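Local coordinates for putative ABC type-2 transporter (PDB 3CNI), which probably belongs to an ABC-type transporter of the ABC-2 integral membrane family, of which this calcium-binding chain is one domain, at residues K141-S144 with P145-M149. Numbering follows the deposited sequence.
Sequences KNHS and PEAIM. With CA (calcium ion), chain B.
Ser144 and Ile148 are joined through the backbone, the amide N of Ile148 meeting Ser144 O at 2.9 Å with an N-H...O angle of 161°, as expected of a first helical turn. One residue nearer, the side chain takes over: Ser144 OG accepts from Ala147 N at 3.1 Å. The hydroxyl can do so because chi1 of 76° sets OG between the backbone N and the carbonyl carbon, turned back over the start of the helix. Ser144 is therefore the N-cap of helix 145-152, with Pro145 in the first turn, and this cap joins the helix to the loop leaving strand 138-140, outermost in this chain's mixed sheet. Pro145 packs on Trp82 and Leu84 of strand 76-84.

Glu146 bends at chi2, and its carboxylate divides the work. OE2 binds the calcium ion directly at 2.5 Å, whereas OE1 accepts from water 1, itself a ligand of the metal, at 2.5 Å. One carboxylate thus holds the ion both directly and through its hydration shell; Ser99 is the other protein ligand, and three more waters are bound.

On the loop side, the imidazole of His143 is oriented by ND1, which donates to Lys141 O at 2.7 Å with the acceptor in the ring plane. The Ala147 methyl lies at the ring edge, 4.3 Å from CD2, while Ile148 reaches across at about a right angle and places CD1 3.8 Å from His143 CB. A leucine in place of His143 would probably leave Lys141 O without this donor and the side chain freer to turn, since no ring N-H would tie it back to the backbone. His143 O in turn accepts a hydrogen bond from Thr133 OG1 on strand 127-135.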
loop_
_atom_site.group_PDB
_atom_site.type_symbol
_atom_site.label_atom_id
_atom_site.label_comp_id
_atom_site.label_asym_id
_atom_site.label_seq_id
_atom_site.Cartn_x
_atom_site.Cartn_y
_atom_site.Cartn_z
ATOM N N LYS A 141 4.241 -12.140 16.284
ATOM C CA LYS A 141 4.735 -10.780 16.441
ATOM C C LYS A 141 5.598 -10.484 15.271
ATOM O O LYS A 141 6.356 -11.313 14.828
ATOM C CB LYS A 141 5.586 -10.608 17.718
ATOM C CG LYS A 141 4.816 -10.471 19.018
ATOM C CD LYS A 141 5.741 -10.695 20.222
ATOM N N ASN A 142 5.450 -9.268 14.810
ATOM C CA ASN A 142 6.341 -8.630 13.833
ATOM C C ASN A 142 6.234 -9.212 12.422
ATOM O O ASN A 142 7.067 -9.000 11.549
ATOM C CB ASN A 142 7.759 -8.644 14.386
ATOM C CG ASN A 142 7.908 -7.654 15.537
ATOM O OD1 ASN A 142 7.592 -6.468 15.373
ATOM N ND2 ASN A 142 8.338 -8.128 16.696
ATOM N N HIS A 143 5.181 -9.971 12.222
ATOM C CA HIS A 143 4.895 -10.481 10.925
ATOM C C HIS A 143 3.582 -10.019 10.469
ATOM O O HIS A 143 2.613 -10.002 11.220
ATOM C CB HIS A 143 4.904 -12.013 10.924
ATOM C CG HIS A 143 6.243 -12.611 11.195
ATOM N ND1 HIS A 143 6.882 -12.485 12.406
ATOM C CD2 HIS A 143 7.041 -13.382 10.426
ATOM C CE1 HIS A 143 8.045 -13.109 12.356
ATOM N NE2 HIS A 143 8.144 -13.697 11.178
ATOM N N SER A 144 3.565 -9.692 9.191
ATOM C CA SER A 144 2.356 -9.426 8.404
ATOM C C SER A 144 1.625 -10.704 7.988
ATOM O O SER A 144 2.219 -11.830 8.005
ATOM C CB SER A 144 2.757 -8.661 7.114
ATOM O OG SER A 144 3.363 -9.507 6.145
ATOM N N PRO A 145 0.342 -10.568 7.593
ATOM C CA PRO A 145 -0.379 -11.744 7.131
ATOM C C PRO A 145 0.187 -12.349 5.878
ATOM O O PRO A 145 0.161 -13.552 5.710
ATOM C CB PRO A 145 -1.796 -11.217 6.876
ATOM C CG PRO A 145 -1.934 -9.994 7.742
ATOM C CD PRO A 145 -0.549 -9.395 7.757
ATOM N N GLU A 146 0.694 -11.494 4.995
ATOM C CA GLU A 146 1.370 -11.965 3.773
ATOM C C GLU A 146 2.501 -12.901 4.154
ATOM O O GLU A 146 2.687 -13.992 3.578
ATOM C CB GLU A 146 1.984 -10.825 3.012
ATOM C CG GLU A 146 0.999 -9.797 2.368
ATOM C CD GLU A 146 0.548 -8.568 3.241
ATOM O OE1 GLU A 146 0.438 -8.567 4.513
ATOM O OE2 GLU A 146 0.214 -7.595 2.576
ATOM N N ALA A 147 3.315 -12.427 5.089
ATOM C CA ALA A 147 4.524 -13.183 5.546
ATOM C C ALA A 147 4.091 -14.493 6.138
ATOM O O ALA A 147 4.633 -15.521 5.839
ATOM C CB ALA A 147 5.342 -12.391 6.584
ATOM N N ILE A 148 3.093 -14.450 6.994
ATOM C CA ILE A 148 2.653 -15.678 7.654
ATOM C C ILE A 148 2.081 -16.639 6.628
ATOM O O ILE A 148 2.304 -17.826 6.666
ATOM C CB ILE A 148 1.650 -15.451 8.785
ATOM C CG1 ILE A 148 2.366 -14.717 9.898
ATOM C CG2 ILE A 148 1.199 -16.814 9.332
ATOM C CD1 ILE A 148 3.547 -15.519 10.451
HETATM N N MSE A 149 1.367 -16.079 5.676
HETATM C CA MSE A 149 0.734 -16.917 4.669
HETATM C C MSE A 149 1.771 -17.454 3.716
HETATM O O MSE A 149 1.645 -18.547 3.287
HETATM C CB MSE A 149 -0.346 -16.118 3.910
HETATM C CG MSE A 149 -1.540 -15.712 4.786
HETATM SE SE MSE A 149 -2.570 -17.352 5.269
HETATM C CE MSE A 149 -2.671 -16.974 7.205
HETATM CA CA CA B . -0.213 -5.211 3.119
HETATM O O HOH W 1 -0.439 -6.351 5.346
HETATM O O HOH W 2 0.451 -3.081 3.884
HETATM O O HOH W 3 0.921 -4.677 1.097
HETATM O O HOH W 4 -1.735 -5.573 1.393
#